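Long-range contact in dephospho-CoA kinase (Campylobacter jejuni subsp. jejuni serotype O:2, PDB 4ZO4), which probably catalyses the last step of coenzyme A biosynthesis, the ATP-dependent phosphorylation of the 3'-hydroxyl group of dephospho-CoA: residues Y137-Q149 against E156-I168. Numbering follows the deposited sequence.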
loop_
_atom_site.group_PDB
_atom_site.type_symbol
_atom_site.label_atom_id
_atom_site.label_comp_id
_atom_site.label_asym_id
_atom_site.label_seq_id
_atom_site.Cartn_x
_atom_site.Cartn_y
_atom_site.Cartn_z
ATOM N N TYR A 137 -13.112 -0.572 -24.049
ATOM C CA TYR A 137 -13.676 0.229 -23.000
ATOM C C TYR A 137 -15.205 0.220 -23.073
ATOM O O TYR A 137 -15.783 0.399 -24.154
ATOM C CB TYR A 137 -13.189 1.657 -23.192
ATOM C CG TYR A 137 -13.642 2.634 -22.149
ATOM C CD1 TYR A 137 -13.658 2.283 -20.789
ATOM C CD2 TYR A 137 -13.994 3.932 -22.499
ATOM C CE1 TYR A 137 -14.031 3.195 -19.828
ATOM C CE2 TYR A 137 -14.370 4.857 -21.538
ATOM C CZ TYR A 137 -14.381 4.474 -20.203
ATOM O OH TYR A 137 -14.763 5.366 -19.229
ATOM N N THR A 138 -15.839 0.013 -21.918
ATOM C CA THR A 138 -17.274 0.204 -21.736
ATOM C C THR A 138 -17.572 1.307 -20.691
ATOM O O THR A 138 -17.542 1.050 -19.504
ATOM C CB THR A 138 -17.905 -1.112 -21.280
ATOM O OG1 THR A 138 -17.426 -2.189 -22.109
ATOM C CG2 THR A 138 -19.408 -1.015 -21.354
ATOM N N PRO A 139 -17.861 2.542 -21.124
ATOM C CA PRO A 139 -18.092 3.624 -20.156
ATOM C C PRO A 139 -19.099 3.242 -19.083
ATOM O O PRO A 139 -19.966 2.407 -19.322
ATOM C CB PRO A 139 -18.688 4.754 -20.998
ATOM C CG PRO A 139 -18.403 4.416 -22.410
ATOM C CD PRO A 139 -18.246 2.928 -22.491
ATOM N N LYS A 140 -18.993 3.860 -17.916
ATOM C CA LYS A 140 -19.896 3.568 -16.786
ATOM C C LYS A 140 -20.253 4.834 -16.045
ATOM O O LYS A 140 -19.481 5.790 -16.024
ATOM C CB LYS A 140 -19.240 2.615 -15.794
ATOM C CG LYS A 140 -19.028 1.211 -16.323
ATOM C CD LYS A 140 -20.329 0.452 -16.455
ATOM C CE LYS A 140 -20.033 -0.995 -16.777
ATOM N NZ LYS A 140 -21.293 -1.772 -16.853
ATOM N N GLU A 141 -21.428 4.861 -15.428
ATOM C CA GLU A 141 -21.769 6.023 -14.615
ATOM C C GLU A 141 -20.998 5.897 -13.295
ATOM O O GLU A 141 -21.103 4.889 -12.566
ATOM C CB GLU A 141 -23.274 6.177 -14.395
ATOM C CG GLU A 141 -23.735 7.637 -14.540
ATOM C CD GLU A 141 -25.140 7.880 -13.996
ATOM O OE1 GLU A 141 -25.792 8.854 -14.436
ATOM O OE2 GLU A 141 -25.594 7.105 -13.127
ATOM N N LEU A 142 -20.184 6.913 -13.031
ATOM C CA LEU A 142 -19.377 6.946 -11.846
ATOM C C LEU A 142 -20.188 7.625 -10.750
ATOM O O LEU A 142 -19.741 8.597 -10.122
ATOM C CB LEU A 142 -18.069 7.686 -12.128
ATOM C CG LEU A 142 -17.264 7.142 -13.315
ATOM C CD1 LEU A 142 -15.979 7.933 -13.492
ATOM C CD2 LEU A 142 -16.938 5.670 -13.148
ATOM N N SER A 143 -21.385 7.091 -10.536
ATOM C CA SER A 143 -22.316 7.583 -9.533
ATOM C C SER A 143 -22.596 6.466 -8.581
ATOM O O SER A 143 -23.111 5.423 -8.979
ATOM C CB SER A 143 -23.644 7.983 -10.169
ATOM O OG SER A 143 -24.625 8.228 -9.184
ATOM N N LEU A 144 -22.280 6.687 -7.318
ATOM C CA LEU A 144 -22.525 5.690 -6.303
ATOM C C LEU A 144 -23.983 5.241 -6.266
ATOM O O LEU A 144 -24.270 4.050 -6.325
ATOM C CB LEU A 144 -22.162 6.241 -4.937
ATOM C CG LEU A 144 -22.300 5.218 -3.824
ATOM C CD1 LEU A 144 -21.360 4.059 -4.081
ATOM C CD2 LEU A 144 -21.994 5.884 -2.509
ATOM N N LYS A 145 -24.892 6.206 -6.184
ATOM C CA LYS A 145 -26.300 5.930 -5.861
ATOM C C LYS A 145 -26.966 5.160 -6.997
ATOM O O LYS A 145 -27.772 4.253 -6.772
ATOM C CB LYS A 145 -27.104 7.223 -5.601
ATOM C CG LYS A 145 -26.360 8.422 -4.996
ATOM C CD LYS A 145 -25.981 8.215 -3.533
ATOM C CE LYS A 145 -25.781 9.543 -2.822
ATOM N NZ LYS A 145 -26.290 9.486 -1.425
ATOM N N ARG A 146 -26.613 5.525 -8.221
ATOM C CA ARG A 146 -27.113 4.829 -9.376
ATOM C C ARG A 146 -26.573 3.400 -9.476
ATOM O O ARG A 146 -27.139 2.583 -10.178
ATOM C CB ARG A 146 -26.818 5.631 -10.652
ATOM C CG ARG A 146 -27.609 6.948 -10.797
ATOM C CD ARG A 146 -29.124 6.744 -10.874
ATOM N NE ARG A 146 -29.773 7.570 -11.899
ATOM C CZ ARG A 146 -29.907 7.238 -13.194
ATOM N NH1 ARG A 146 -29.415 6.094 -13.668
ATOM N NH2 ARG A 146 -30.528 8.064 -14.033
ATOM N N ILE A 147 -25.481 3.089 -8.788
ATOM C CA ILE A 147 -24.966 1.718 -8.770
ATOM C C ILE A 147 -25.711 0.835 -7.757
ATOM O O ILE A 147 -25.908 -0.362 -7.991
ATOM C CB ILE A 147 -23.451 1.688 -8.477
ATOM C CG1 ILE A 147 -22.663 2.349 -9.623
ATOM C CG2 ILE A 147 -22.973 0.252 -8.282
ATOM C CD1 ILE A 147 -21.192 2.581 -9.321
HETATM N N MSE A 148 -26.108 1.412 -6.629
HETATM C CA MSE A 148 -26.864 0.677 -5.595
HETATM C C MSE A 148 -28.233 0.316 -6.115
HETATM O O MSE A 148 -28.641 -0.819 -5.971
HETATM C CB MSE A 148 -26.983 1.456 -4.273
HETATM C CG MSE A 148 -25.647 1.493 -3.547
HETATM SE SE MSE A 148 -25.588 2.955 -2.233
HETATM C CE MSE A 148 -26.703 2.115 -0.852
ATOM N N GLN A 149 -28.936 1.277 -6.723
ATOM C CA GLN A 149 -30.229 1.021 -7.404
ATOM C C GLN A 149 -30.129 -0.080 -8.462
ATOM O O GLN A 149 -30.612 -1.185 -8.262
ATOM C CB GLN A 149 -30.752 2.277 -8.124
ATOM C CG GLN A 149 -31.109 3.469 -7.247
ATOM C CD GLN A 149 -31.370 4.747 -8.055
ATOM O OE1 GLN A 149 -31.278 4.764 -9.293
ATOM N NE2 GLN A 149 -31.690 5.829 -7.349
ATOM N N GLU A 156 -21.052 -0.712 0.626
ATOM C CA GLU A 156 -19.709 -1.288 0.603
ATOM C C GLU A 156 -19.355 -1.853 -0.745
ATOM O O GLU A 156 -18.294 -1.553 -1.280
ATOM C CB GLU A 156 -19.539 -2.393 1.660
ATOM C CG GLU A 156 -19.681 -1.932 3.114
ATOM C CD GLU A 156 -21.136 -1.872 3.583
ATOM O OE1 GLU A 156 -21.909 -2.837 3.337
ATOM O OE2 GLU A 156 -21.517 -0.849 4.187
ATOM N N ALA A 157 -20.223 -2.695 -1.283
ATOM C CA ALA A 157 -19.971 -3.311 -2.574
ATOM C C ALA A 157 -20.020 -2.262 -3.726
ATOM O O ALA A 157 -19.267 -2.338 -4.712
ATOM C CB ALA A 157 -20.970 -4.423 -2.811
ATOM N N ALA A 158 -20.887 -1.273 -3.588
ATOM C CA ALA A 158 -20.947 -0.213 -4.566
ATOM C C ALA A 158 -19.625 0.536 -4.602
ATOM O O ALA A 158 -19.121 0.903 -5.674
ATOM C CB ALA A 158 -22.088 0.722 -4.242
ATOM N N LYS A 159 -19.043 0.736 -3.431
ATOM C CA LYS A 159 -17.782 1.463 -3.309
ATOM C C LYS A 159 -16.734 0.737 -4.105
ATOM O O LYS A 159 -15.994 1.341 -4.873
ATOM C CB LYS A 159 -17.371 1.502 -1.855
ATOM C CG LYS A 159 -16.268 2.479 -1.544
ATOM C CD LYS A 159 -15.437 1.984 -0.376
ATOM C CE LYS A 159 -14.305 2.949 -0.089
ATOM N NZ LYS A 159 -13.006 2.225 -0.059
ATOM N N ALA A 160 -16.689 -0.580 -3.931
ATOM C CA ALA A 160 -15.719 -1.429 -4.620
ATOM C C ALA A 160 -15.858 -1.322 -6.134
ATOM O O ALA A 160 -14.878 -1.134 -6.885
ATOM C CB ALA A 160 -15.938 -2.857 -4.201
ATOM N N ARG A 161 -17.100 -1.451 -6.582
ATOM C CA ARG A 161 -17.367 -1.432 -7.952
ATOM C C ARG A 161 -16.972 -0.090 -8.535
ATOM O O ARG A 161 -16.329 -0.020 -9.582
ATOM C CB ARG A 161 -18.854 -1.709 -8.183
ATOM C CG ARG A 161 -19.083 -2.202 -9.594
ATOM C CD ARG A 161 -20.422 -2.840 -9.760
ATOM N NE ARG A 161 -20.344 -3.997 -10.645
ATOM C CZ ARG A 161 -21.404 -4.541 -11.232
ATOM N NH1 ARG A 161 -22.617 -4.023 -11.046
ATOM N NH2 ARG A 161 -21.253 -5.598 -12.023
ATOM N N LEU A 162 -17.386 0.977 -7.863
ATOM C CA LEU A 162 -17.079 2.349 -8.298
ATOM C C LEU A 162 -15.582 2.632 -8.357
ATOM O O LEU A 162 -15.076 3.307 -9.283
ATOM C CB LEU A 162 -17.722 3.376 -7.334
ATOM C CG LEU A 162 -17.629 4.850 -7.747
ATOM C CD1 LEU A 162 -17.969 5.012 -9.213
ATOM C CD2 LEU A 162 -18.610 5.694 -6.998
ATOM N N ASP A 163 -14.862 2.172 -7.345
ATOM C CA ASP A 163 -13.428 2.423 -7.325
ATOM C C ASP A 163 -12.737 1.757 -8.498
ATOM O O ASP A 163 -11.808 2.302 -9.067
ATOM C CB ASP A 163 -12.836 1.913 -6.025
ATOM C CG ASP A 163 -13.115 2.837 -4.849
ATOM O OD1 ASP A 163 -13.269 4.081 -5.025
ATOM O OD2 ASP A 163 -13.179 2.294 -3.731
ATOM N N SER A 164 -13.165 0.556 -8.843
ATOM C CA SER A 164 -12.495 -0.172 -9.884
ATOM C C SER A 164 -12.772 0.511 -11.199
ATOM O O SER A 164 -11.856 0.742 -11.979
ATOM C CB SER A 164 -12.945 -1.615 -9.914
ATOM O OG SER A 164 -14.339 -1.668 -10.005
ATOM N N GLN A 165 -14.024 0.893 -11.428
ATOM C CA GLN A 165 -14.358 1.687 -12.614
ATOM C C GLN A 165 -13.515 2.936 -12.692
ATOM O O GLN A 165 -12.972 3.240 -13.738
ATOM C CB GLN A 165 -15.831 2.037 -12.649
ATOM C CG GLN A 165 -16.728 0.810 -12.817
ATOM C CD GLN A 165 -18.207 1.122 -12.583
ATOM O OE1 GLN A 165 -18.632 2.279 -12.639
ATOM N NE2 GLN A 165 -18.997 0.085 -12.317
ATOM N N ILE A 166 -13.331 3.643 -11.582
ATOM C CA ILE A 166 -12.508 4.868 -11.661
ATOM C C ILE A 166 -11.078 4.544 -12.078
ATOM O O ILE A 166 -10.520 5.164 -12.983
ATOM C CB ILE A 166 -12.486 5.649 -10.363
ATOM C CG1 ILE A 166 -13.912 6.076 -9.974
ATOM C CG2 ILE A 166 -11.632 6.905 -10.533
ATOM C CD1 ILE A 166 -14.020 6.585 -8.536
ATOM N N ASP A 167 -10.508 3.542 -11.423
ATOM C CA ASP A 167 -9.199 3.051 -11.794
ATOM C C ASP A 167 -9.125 2.636 -13.298
ATOM O O ASP A 167 -8.188 3.035 -13.996
ATOM C CB ASP A 167 -8.770 1.941 -10.803
ATOM C CG ASP A 167 -8.621 2.488 -9.359
ATOM O OD1 ASP A 167 -8.379 3.698 -9.249
ATOM O OD2 ASP A 167 -8.775 1.756 -8.349
ATOM N N ILE A 168 -10.116 1.887 -13.793
ATOM C CA ILE A 168 -10.182 1.539 -15.219
ATOM C C ILE A 168 -10.043 2.785 -16.122
ATOM O O ILE A 168 -9.204 2.804 -17.049
ATOM C CB ILE A 168 -11.482 0.786 -15.577
ATOM C CG1 ILE A 168 -11.416 -0.663 -15.091
ATOM C CG2 ILE A 168 -11.681 0.727 -17.083
ATOM C CD1 ILE A 168 -12.771 -1.331 -15.009
#
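Two leucines reach across this contact with the same first torsion: Leu144 and Leu162 each turn CG away from their own backbone N (chi1 -176° and -173°), which carries the methyl groups into the gap between 137-149 and helix 155-172. Leu144 lays CD1 against the methyl of Ala158, with CD1 to CB at 3.4 Å. Leu162 answers with both branches. Its CD1 lies against the backbone of Leu142, 3.6 Å from CA, where the chain bends in an inverse gamma turn, while its CD2 approaches the backbone N of Leu144. Ile147 is a single knob in a hole formed by Ala158, Arg161, Leu162 and Gln165, and its CD1 meets CD1 of Leu162 at 4.0 Å, the two side chains crossing at about a right angle. The small Ala158 also receives CG of Met148, a selenomethionine, 3.7 Å from its CB.

Toward the sheet, the partner of helix 155-172 is the non-helical chain 137-143. The side chains of Gln165, extended beyond CG, and Lys140 cross at about a right angle, with OE1 of Gln165 3.2 Å from CB of Lys140; Gln165 also slides past Leu142 in the opposite direction. Beyond it, Ile168 CG2 meets the Tyr137 ring obliquely, just past strand 132-136 and about 9 Å, side chain to side chain, from Gly17 of the predicted ATP site. NH1 of Arg161 forms a salt bridge with Asp151, at the end of helix 144-151.

Two helices joined by a short turn thus project from the P-loop kinase core, crossing steeply: the axes of 144-149 and 156-168 come within 9.3 Å, their N-to-C directions 119° apart. No hydrogen bond spans the two segments, so their mutual cohesion rests chiefly on the fit of aliphatic groups.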